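Gamma-glutamyltranspeptidase (Ggt) (Helicobacter pylori 26695, PDB 5BPK) probably cleaves the gamma-glutamyl bond of glutathione and related compounds and transfers the gamma-glutamyl group to water, amino acids or peptides, as an Ntn hydrolase. Local coordinates at residues P282-G285 and G286-I290; A217-L220 and N221-T225; L203-Q206 and E207-F211; N298-L301 and S302-G305; G142-A145 and M146-Y150. One frame throughout, in Å; residues are numbered along the deposited sequence.

Interaction 1: P282-G285 and G286-I290; sequences PSSG and GTHLI
Ser-284 meets the imidazole of His-288, the flat side chain of this contact, four residues further on. The carbonyl O of Ser-284 comes at that ring obliquely, 3.3 Å from His-288 CD2. The Ser-284 CB lies beside the CD2 and NE2 corner of the ring, with 3.6 Å between Ser-284 CB and His-288 CD2. With CG anti to its own carbonyl carbon (chi1 -59°) the ring swings back toward Ser-284, and its ND1 is hydrogen-bonded to Gln-291.

All this takes place at the capped N-terminus of helix 285-296, which follows strand 274-278 in the chain. Ser-283 does the capping: its OG accepts from Gly-285 N at 3.0 Å, two residues on, an ST turn. The first regular bonds follow, from His-288 N to Ser-284 O (3.1 Å, nearly straight at 175°) and from Leu-289 N to Gly-285 O (2.9 Å).

A neighbouring subunit closes over this end. Ser-283 OG is also hydrogen-bonded to Met-74 O of that chain and Ser-284 OG to its Ser-72 O, so both serines tie the helix start to the partner. The bound dihydro-oxazole inhibitor lies about 7 Å from the Ser-284 side chain, which places this end of the helix close to the ligand pocket. Everything that touches here is buried, yet one water fits in: it donates to Ser-283 O at 2.7 Å and accepts from Thr-287 N at 3.0 Å.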
# COMPACT_ATOMS: atom_id res chain seq x y z
N PRO A 282 -9.70 -5.34 6.10
CA PRO A 282 -9.10 -6.41 5.32
C PRO A 282 -7.61 -6.29 4.98
O PRO A 282 -7.12 -7.06 4.16
CB PRO A 282 -9.94 -6.40 4.05
CG PRO A 282 -10.25 -4.98 3.86
CD PRO A 282 -10.49 -4.44 5.24
N SER A 283 -6.90 -5.36 5.61
CA SER A 283 -5.44 -5.47 5.63
C SER A 283 -4.96 -6.29 6.83
O SER A 283 -5.58 -6.27 7.89
CB SER A 283 -4.77 -4.11 5.65
OG SER A 283 -3.40 -4.29 5.39
N SER A 284 -3.86 -7.01 6.62
CA SER A 284 -3.11 -7.67 7.68
C SER A 284 -2.01 -6.74 8.20
O SER A 284 -1.39 -7.02 9.23
CB SER A 284 -2.45 -8.93 7.13
OG SER A 284 -1.44 -8.60 6.18
N GLY A 285 -1.77 -5.63 7.50
CA GLY A 285 -0.58 -4.83 7.74
C GLY A 285 -0.45 -4.24 9.13
O GLY A 285 0.56 -4.42 9.80
N GLY A 286 -1.50 -3.56 9.57
CA GLY A 286 -1.49 -2.93 10.89
C GLY A 286 -1.34 -3.94 12.01
O GLY A 286 -0.60 -3.71 12.99
N THR A 287 -2.02 -5.07 11.88
CA THR A 287 -1.99 -6.09 12.92
C THR A 287 -0.58 -6.63 13.09
O THR A 287 -0.06 -6.68 14.20
CB THR A 287 -2.98 -7.23 12.60
OG1 THR A 287 -4.31 -6.71 12.64
CG2 THR A 287 -2.84 -8.40 13.58
N HIS A 288 0.04 -7.05 11.99
CA HIS A 288 1.38 -7.62 12.08
C HIS A 288 2.46 -6.58 12.40
O HIS A 288 3.45 -6.90 13.06
CB HIS A 288 1.73 -8.45 10.86
CG HIS A 288 0.80 -9.59 10.63
ND1 HIS A 288 0.50 -10.50 11.62
CD2 HIS A 288 0.07 -9.95 9.55
CE1 HIS A 288 -0.38 -11.38 11.15
NE2 HIS A 288 -0.65 -11.06 9.90
N LEU A 289 2.27 -5.34 11.96
CA LEU A 289 3.16 -4.23 12.31
C LEU A 289 3.20 -4.10 13.82
O LEU A 289 4.27 -4.08 14.42
CB LEU A 289 2.64 -2.93 11.69
CG LEU A 289 3.27 -1.63 12.20
CD1 LEU A 289 4.77 -1.66 11.98
CD2 LEU A 289 2.58 -0.44 11.52
N ILE A 290 2.03 -4.08 14.44
CA ILE A 290 1.93 -3.89 15.89
C ILE A 290 2.44 -5.13 16.64
O ILE A 290 3.13 -5.01 17.65
CB ILE A 290 0.47 -3.54 16.29
CG1 ILE A 290 0.16 -2.11 15.84
CG2 ILE A 290 0.21 -3.72 17.79
CD1 ILE A 290 -1.30 -1.77 15.80
O HOH W 1 -4.53 -5.38 10.23

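Interaction 2: A217-L220 and N221-T225; sequences AKTL and NQIKT
Ala-217 O takes the backbone N-H of Asn-221 at 2.8 Å, and Leu-220 O takes that of Lys-224, also at 2.8 Å; these are the shortest bonds of a regular alpha-helical run along helix 214-226. Between them, Gln-222 N reaches Lys-218 O and Ile-223 N reaches Thr-219 O in the same i to i+4 pattern.

Asn-221 adds a side-chain bond to this. Its ND2 bends back to Ala-217 O, 3.1 Å away, so one carbonyl serves both the amide N-H and the side chain of the same residue. The angle at the hydrogen is just 130° and the bond is weak; ND2 has a second weak partner in Glu-167. The Gln-222 chain, bent at chi2 (-59°), leads its amide outward, and a water bridges it to the preceding turn, donating to Lys-218 O at 2.9 Å and to Gln-222 OE1 at 3.3 Å.

Further out, Lys-224 is fully extended and ends in a salt bridge with Asp-160, while Thr-219 OG1 is hydrogen-bonded to Ala-33 O of a neighbouring subunit. The apolar side faces helices 155-168 and 61-75: Ala-217 and Leu-220 pack against the first, and Leu-220 also meets Phe-70 and Val-74 of the second. Ile-223 CD1 packs loosely on the preceding turn, 4.3 Å from both Leu-220 CD2 and Thr-219 CG2.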
# COMPACT_ATOMS: atom_id res chain seq x y z
N ALA A 217 -9.35 11.76 -19.17
CA ALA A 217 -9.86 13.09 -18.86
C ALA A 217 -11.39 13.12 -18.91
O ALA A 217 -12.03 13.73 -18.06
CB ALA A 217 -9.25 14.15 -19.81
N LYS A 218 -11.97 12.43 -19.90
CA LYS A 218 -13.43 12.29 -19.98
C LYS A 218 -14.00 11.65 -18.71
O LYS A 218 -14.98 12.11 -18.16
CB LYS A 218 -13.84 11.45 -21.21
CG LYS A 218 -14.22 12.22 -22.44
CD LYS A 218 -14.83 11.32 -23.51
CE LYS A 218 -16.28 10.91 -23.21
NZ LYS A 218 -16.79 9.88 -24.17
N THR A 219 -13.37 10.57 -18.26
CA THR A 219 -13.84 9.88 -17.06
C THR A 219 -13.73 10.77 -15.82
O THR A 219 -14.67 10.84 -15.01
CB THR A 219 -13.08 8.57 -16.85
OG1 THR A 219 -13.22 7.75 -18.02
CG2 THR A 219 -13.61 7.84 -15.63
N LEU A 220 -12.59 11.44 -15.68
CA LEU A 220 -12.38 12.36 -14.57
C LEU A 220 -13.38 13.51 -14.60
O LEU A 220 -13.86 13.95 -13.56
CB LEU A 220 -10.95 12.91 -14.59
CG LEU A 220 -9.85 11.88 -14.30
CD1 LEU A 220 -8.48 12.52 -14.44
CD2 LEU A 220 -10.01 11.26 -12.91
N ASN A 221 -13.73 13.96 -15.80
CA ASN A 221 -14.74 15.01 -15.94
C ASN A 221 -16.14 14.56 -15.51
O ASN A 221 -16.90 15.35 -14.96
CB ASN A 221 -14.76 15.57 -17.36
CG ASN A 221 -13.89 16.81 -17.51
OD1 ASN A 221 -14.16 17.83 -16.87
ND2 ASN A 221 -12.88 16.74 -18.37
N GLN A 222 -16.48 13.29 -15.76
CA GLN A 222 -17.73 12.71 -15.27
C GLN A 222 -17.76 12.71 -13.74
O GLN A 222 -18.79 13.02 -13.13
CB GLN A 222 -17.93 11.27 -15.78
CG GLN A 222 -18.37 11.19 -17.23
CD GLN A 222 -19.69 11.92 -17.47
OE1 GLN A 222 -19.70 13.02 -18.01
NE2 GLN A 222 -20.79 11.33 -17.02
N ILE A 223 -16.62 12.39 -13.14
CA ILE A 223 -16.49 12.39 -11.70
C ILE A 223 -16.61 13.82 -11.16
O ILE A 223 -17.31 14.05 -10.18
CB ILE A 223 -15.18 11.70 -11.25
CG1 ILE A 223 -15.20 10.22 -11.69
CG2 ILE A 223 -14.98 11.82 -9.74
CD1 ILE A 223 -13.81 9.54 -11.69
N LYS A 224 -15.93 14.76 -11.82
CA LYS A 224 -16.01 16.17 -11.45
C LYS A 224 -17.46 16.65 -11.42
O LYS A 224 -17.86 17.33 -10.49
CB LYS A 224 -15.20 17.03 -12.44
CG LYS A 224 -15.33 18.54 -12.23
CD LYS A 224 -14.45 19.28 -13.22
CE LYS A 224 -14.73 20.77 -13.25
NZ LYS A 224 -13.73 21.47 -14.09
N THR A 225 -18.22 16.28 -12.45
CA THR A 225 -19.58 16.80 -12.63
C THR A 225 -20.64 16.10 -11.77
O THR A 225 -21.56 16.75 -11.28
CB THR A 225 -19.99 16.72 -14.13
OG1 THR A 225 -19.12 17.57 -14.90
CG2 THR A 225 -21.43 17.19 -14.34
O HOH W 2 -16.90 13.73 -19.53

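Interaction 3: L203-Q206 and E207-F211; sequences LDYQ and EGDLF. With EDO (1,2-ethanediol), chain G.
Gln-206 N and Asp-209 OD2 form a hydrogen bond of 2.9 Å in which the N-H arrives from above the carboxylate, 51° out of its plane. The two residues are bonded both ways, since Asp-209 N donates to Gln-206 O at 3.0 Å and closes a type II beta turn from Gln-206 to Asp-209, with Gly-208 at the positive-phi corner. Asp-209 OD2 is also held by a salt bridge to Lys-199.

Behind the turn, Tyr-205 and Phe-211 form a T-shaped pair with planes at 90°. The edge of Phe-211 points at the Tyr-205 face, off-centre, with Phe-211 CD1 3.6 Å from Tyr-205 CZ. Asp-209 CB abuts the Tyr-205 edge in the ring plane, 3.9 Å from CD1. A water joins Tyr-205 OH to Leu-210 O and so ties the hydroxyl to the far arm of the turn.

The turn lies at the surface and links the weakly bonded strand 203-204, paired with 198-199, to strand 210-211, paired with 170-171. An ethanediol, probably from the crystallisation liquor, sits by Asp-204 and Tyr-205: Tyr-205 N donates to its O2 at 2.7 Å, and its O1 donates at 2.8 Å to Asp-204 OD1, which also has a salt bridge to Arg-184.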
# COMPACT_ATOMS: atom_id res chain seq x y z
N LEU A 203 3.56 2.26 -31.57
CA LEU A 203 4.96 2.45 -31.24
C LEU A 203 5.12 2.71 -29.74
O LEU A 203 4.23 3.27 -29.10
CB LEU A 203 5.57 3.59 -32.07
CG LEU A 203 5.54 3.39 -33.59
CD1 LEU A 203 6.29 4.54 -34.26
CD2 LEU A 203 6.12 2.04 -34.02
N ASP A 204 6.24 2.26 -29.19
CA ASP A 204 6.51 2.41 -27.75
C ASP A 204 6.66 3.88 -27.36
O ASP A 204 7.31 4.64 -28.08
CB ASP A 204 7.80 1.70 -27.34
CG ASP A 204 7.74 0.19 -27.54
OD1 ASP A 204 6.63 -0.36 -27.63
OD2 ASP A 204 8.82 -0.44 -27.58
N TYR A 205 6.08 4.26 -26.22
CA TYR A 205 6.37 5.55 -25.60
C TYR A 205 7.80 5.53 -25.07
O TYR A 205 8.24 4.53 -24.50
CB TYR A 205 5.39 5.87 -24.46
CG TYR A 205 4.10 6.49 -24.95
CD1 TYR A 205 4.07 7.83 -25.34
CD2 TYR A 205 2.93 5.75 -25.03
CE1 TYR A 205 2.90 8.40 -25.80
CE2 TYR A 205 1.75 6.32 -25.49
CZ TYR A 205 1.75 7.64 -25.88
OH TYR A 205 0.58 8.21 -26.34
N GLN A 206 8.51 6.64 -25.29
CA GLN A 206 9.91 6.79 -24.92
C GLN A 206 10.08 7.95 -23.97
O GLN A 206 9.20 8.82 -23.85
CB GLN A 206 10.75 7.05 -26.17
CG GLN A 206 10.62 5.99 -27.25
CD GLN A 206 11.19 4.64 -26.84
OE1 GLN A 206 11.88 4.53 -25.82
NE2 GLN A 206 10.90 3.61 -27.63
N GLU A 207 11.22 7.97 -23.29
CA GLU A 207 11.54 9.05 -22.36
C GLU A 207 11.44 10.41 -23.06
O GLU A 207 12.03 10.62 -24.13
CB GLU A 207 12.95 8.86 -21.79
CG GLU A 207 13.34 9.93 -20.76
CD GLU A 207 14.76 9.76 -20.22
OE1 GLU A 207 15.39 8.70 -20.43
OE2 GLU A 207 15.24 10.70 -19.57
N GLY A 208 10.68 11.32 -22.45
CA GLY A 208 10.49 12.67 -22.98
C GLY A 208 9.27 12.86 -23.86
O GLY A 208 8.91 14.00 -24.16
N ASP A 209 8.63 11.77 -24.29
CA ASP A 209 7.40 11.86 -25.09
C ASP A 209 6.27 12.43 -24.25
O ASP A 209 6.18 12.13 -23.06
CB ASP A 209 6.93 10.49 -25.60
CG ASP A 209 7.76 9.96 -26.76
OD1 ASP A 209 8.52 10.72 -27.39
OD2 ASP A 209 7.62 8.75 -27.05
N LEU A 210 5.42 13.23 -24.88
CA LEU A 210 4.20 13.75 -24.25
C LEU A 210 3.15 12.64 -24.20
O LEU A 210 2.77 12.08 -25.23
CB LEU A 210 3.66 14.96 -25.02
CG LEU A 210 2.56 15.74 -24.31
CD1 LEU A 210 3.12 16.46 -23.09
CD2 LEU A 210 1.90 16.72 -25.26
N PHE A 211 2.71 12.32 -22.98
CA PHE A 211 1.72 11.27 -22.74
C PHE A 211 0.39 11.95 -22.40
O PHE A 211 0.24 12.55 -21.33
CB PHE A 211 2.18 10.39 -21.58
CG PHE A 211 1.33 9.19 -21.36
CD1 PHE A 211 1.18 8.25 -22.36
CD2 PHE A 211 0.66 8.99 -20.17
CE1 PHE A 211 0.38 7.14 -22.19
CE2 PHE A 211 -0.13 7.87 -19.98
CZ PHE A 211 -0.26 6.94 -20.99
C1 EDO G . 4.96 0.08 -24.09
O1 EDO G . 6.03 -0.37 -24.93
C2 EDO G . 5.07 1.58 -23.91
O2 EDO G . 4.63 2.27 -25.07
O HOH W 3 0.16 10.90 -25.92
O HOH W 4 13.20 5.88 -23.67

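Interaction 4: N298-L301 and S302-G305; sequences NADL and SALG
Asp-300 and Ser-302 form the one direct hydrogen bond between side chains here. Ser-302 OG donates to Asp-300 OD1 at 2.7 Å and meets the syn lone pair of that oxygen, on the side of OD2. Both torsions bring the groups together: Asp-300 CG is anti to its backbone N (chi1 -179°), and Ser-302 OG sits between its N and carbonyl carbon (chi1 76°). A water donates to the other oxygen, Asp-300 OD2, at 2.8 Å, and more weakly to Ser-302 OG.

The backbone bonds wind a single helix-like turn. Leu-301 O accepts twice, from Gly-305 N at 3.1 Å, close to straight at 160°, and from Leu-304 N at 3.3 Å, which comes from above the carbonyl plane. Ala-303 N to Asp-300 O, at 3.3 Å, is weak. Asp-300 is itself the centre of an inverse gamma turn, and Gly-305 ends the turn with positive phi.

Van der Waals contact across the turn is slight: the Ala-303 CB methyl lies against the carboxylate, 3.7 Å from Asp-300 OD2.

The turn is a surface piece of the loop that joins helix 285-296 to helix 309-329. Asn-311, on the second of these, is hydrogen-bonded to Leu-301 O, Leu-304 packs on the same helix, and Asn-298 and Ala-299 lean on helix 346-354, while Leu-301 and Ser-302 touch Asp-110 of a neighbouring subunit.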
# COMPACT_ATOMS: atom_id res chain seq x y z
N ASN A 298 10.28 -5.87 23.91
CA ASN A 298 10.89 -6.61 25.02
C ASN A 298 12.40 -6.49 25.11
O ASN A 298 13.00 -6.89 26.12
CB ASN A 298 10.48 -8.08 24.96
CG ASN A 298 9.02 -8.28 25.30
OD1 ASN A 298 8.63 -8.27 26.47
ND2 ASN A 298 8.19 -8.45 24.26
N ALA A 299 13.03 -5.93 24.08
CA ALA A 299 14.46 -5.72 24.07
C ALA A 299 14.77 -4.22 24.07
O ALA A 299 14.02 -3.43 23.50
CB ALA A 299 15.07 -6.39 22.84
N ASP A 300 15.88 -3.83 24.69
CA ASP A 300 16.39 -2.46 24.56
C ASP A 300 17.21 -2.38 23.28
O ASP A 300 18.42 -2.53 23.28
CB ASP A 300 17.24 -2.07 25.77
CG ASP A 300 17.76 -0.64 25.69
OD1 ASP A 300 17.36 0.10 24.77
OD2 ASP A 300 18.57 -0.25 26.56
N LEU A 301 16.53 -2.13 22.17
CA LEU A 301 17.21 -2.09 20.88
C LEU A 301 18.19 -0.91 20.80
O LEU A 301 19.25 -1.02 20.19
CB LEU A 301 16.21 -2.04 19.73
CG LEU A 301 15.24 -3.21 19.60
CD1 LEU A 301 14.35 -2.94 18.41
CD2 LEU A 301 15.92 -4.58 19.46
N SER A 302 17.86 0.21 21.45
CA SER A 302 18.70 1.41 21.38
C SER A 302 20.13 1.15 21.89
O SER A 302 21.06 1.81 21.45
CB SER A 302 18.08 2.57 22.17
OG SER A 302 18.24 2.38 23.57
N ALA A 303 20.28 0.20 22.81
CA ALA A 303 21.58 -0.07 23.42
C ALA A 303 22.64 -0.46 22.40
O ALA A 303 23.78 -0.02 22.51
CB ALA A 303 21.44 -1.18 24.48
N LEU A 304 22.28 -1.30 21.44
CA LEU A 304 23.23 -1.75 20.43
C LEU A 304 23.14 -0.96 19.13
O LEU A 304 24.09 -0.94 18.36
CB LEU A 304 23.07 -3.24 20.14
CG LEU A 304 23.47 -4.17 21.29
CD1 LEU A 304 23.11 -5.59 20.95
CD2 LEU A 304 24.95 -4.05 21.60
N GLY A 305 21.99 -0.32 18.90
CA GLY A 305 21.84 0.60 17.78
C GLY A 305 21.50 -0.04 16.44
O GLY A 305 21.38 -1.26 16.31
O HOH W 5 20.27 -3.92 21.71
O HOH W 6 20.13 2.07 26.32

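Interaction 5: G142-A145 and M146-Y150; sequences GMEA and MLKKY. With EDO (1,2-ethanediol), chain M.
Gly-142 to Ala-145 carry four carbonyls that accept in turn from Met-146, Leu-147, Lys-148 and Lys-149 N, regular i to i+4 bonds of which Lys-148 N to Glu-144 O, at 2.8 Å, is the shortest. Met-143 and Met-146 lie side by side, and their methyl ends meet, Met-143 CE to Met-146 CE at 3.5 Å. Met-146 gets there with CG wedged between its backbone N and carbonyl carbon (chi1 69°), which also brings CG to 3.6 Å from Met-143 O.

This methionine pair is on the buried side of helix 139-150, which packs on helix 61-75 and on strand 97-102 of the four-stranded sheet, a helix-on-sheet layering consistent with the Ntn-hydrolase fold: Phe-70 and Phe-102 touch Met-143, Val-66 and Leu-100 touch Met-146. Towards solvent, Glu-144 and Lys-148 run alongside each other, both extended. Their charged atoms, Glu-144 OE2 and Lys-148 NZ, stay 4.1 Å apart, too far for a salt bridge, and Glu-144 OE1 is hydrogen-bonded to Ala-228 N. An ethanediol, probably from the crystallisation liquor, donates its O2 to Ala-145 O at 2.9 Å, beside Lys-148 CB. Lys-149 CG lies over the centre of the Tyr-150 ring, 3.6 Å above its plane.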
# COMPACT_ATOMS: atom_id res chain seq x y z
N GLY A 142 -13.61 5.92 -2.39
CA GLY A 142 -12.78 6.27 -1.25
C GLY A 142 -12.45 7.75 -1.23
O GLY A 142 -12.54 8.40 -0.18
N MET A 143 -12.05 8.29 -2.38
CA MET A 143 -11.74 9.72 -2.47
C MET A 143 -12.95 10.55 -2.08
O MET A 143 -12.83 11.49 -1.29
CB MET A 143 -11.27 10.12 -3.87
CG MET A 143 -9.95 9.50 -4.32
SD MET A 143 -8.52 9.83 -3.26
CE MET A 143 -8.29 8.24 -2.50
N GLU A 144 -14.12 10.20 -2.62
CA GLU A 144 -15.32 10.98 -2.33
C GLU A 144 -15.74 10.86 -0.85
O GLU A 144 -16.12 11.85 -0.22
CB GLU A 144 -16.48 10.56 -3.23
CG GLU A 144 -17.69 11.47 -3.06
CD GLU A 144 -18.86 11.07 -3.93
OE1 GLU A 144 -19.03 11.70 -4.99
OE2 GLU A 144 -19.58 10.12 -3.56
N ALA A 145 -15.67 9.65 -0.32
CA ALA A 145 -16.04 9.40 1.08
C ALA A 145 -15.24 10.26 2.05
O ALA A 145 -15.81 10.90 2.95
CB ALA A 145 -15.87 7.92 1.41
N MET A 146 -13.92 10.30 1.89
CA MET A 146 -13.13 11.12 2.83
C MET A 146 -13.37 12.62 2.61
O MET A 146 -13.46 13.37 3.58
CB MET A 146 -11.64 10.75 2.86
CG MET A 146 -10.82 11.06 1.66
SD MET A 146 -9.12 10.54 2.05
CE MET A 146 -8.84 9.29 0.81
N LEU A 147 -13.53 13.05 1.36
CA LEU A 147 -13.81 14.46 1.09
C LEU A 147 -15.13 14.88 1.73
O LEU A 147 -15.20 15.92 2.40
CB LEU A 147 -13.87 14.71 -0.41
CG LEU A 147 -13.94 16.19 -0.78
CD1 LEU A 147 -12.71 16.94 -0.27
CD2 LEU A 147 -14.10 16.34 -2.27
N LYS A 148 -16.17 14.08 1.52
CA LYS A 148 -17.48 14.39 2.07
C LYS A 148 -17.48 14.46 3.60
O LYS A 148 -18.08 15.37 4.17
CB LYS A 148 -18.54 13.41 1.58
CG LYS A 148 -19.04 13.72 0.19
CD LYS A 148 -20.28 12.89 -0.18
CE LYS A 148 -20.86 13.32 -1.52
NZ LYS A 148 -22.20 12.72 -1.78
N LYS A 149 -16.82 13.52 4.26
CA LYS A 149 -16.88 13.44 5.73
C LYS A 149 -15.96 14.45 6.43
O LYS A 149 -16.33 14.98 7.48
CB LYS A 149 -16.54 12.03 6.20
CG LYS A 149 -16.99 11.69 7.60
CD LYS A 149 -17.00 10.19 7.83
CE LYS A 149 -17.65 9.82 9.16
NZ LYS A 149 -17.81 8.33 9.30
N TYR A 150 -14.79 14.71 5.84
CA TYR A 150 -13.73 15.45 6.53
C TYR A 150 -13.05 16.57 5.75
O TYR A 150 -12.23 17.28 6.32
CB TYR A 150 -12.64 14.48 7.01
CG TYR A 150 -13.11 13.42 7.97
CD1 TYR A 150 -13.65 13.75 9.22
CD2 TYR A 150 -13.00 12.06 7.65
CE1 TYR A 150 -14.08 12.78 10.10
CE2 TYR A 150 -13.44 11.07 8.54
CZ TYR A 150 -13.98 11.44 9.76
OH TYR A 150 -14.41 10.48 10.65
C1 EDO M . -19.14 8.25 2.95
O1 EDO M . -19.13 7.01 3.66
C2 EDO M . -18.40 9.31 3.76
O2 EDO M . -18.68 10.62 3.24

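Overall arrangement
Interaction 1 lies near the ligand pocket: its Ser-284 side chain is about 7 Å from the bound inhibitor, and its helix, 285-296, leads on to the loop of interaction 4, whose centre is 23 Å away on the same side of the chain's centre. Interactions 2 and 5 form the closest pair, centres 17 Å and nearest atoms about 6 Å apart, and helix 61-75 packs against both. Strand 210-211 of interaction 3 runs on towards helix 214-226 of interaction 2, their centres 25 Å apart. Interactions 2 and 4 are farthest from each other, centres 52 Å apart on opposite sides of the chain's centre. Interactions 1, 2, 4 and 5 all touch the neighbouring subunit, whereas interaction 3 does not.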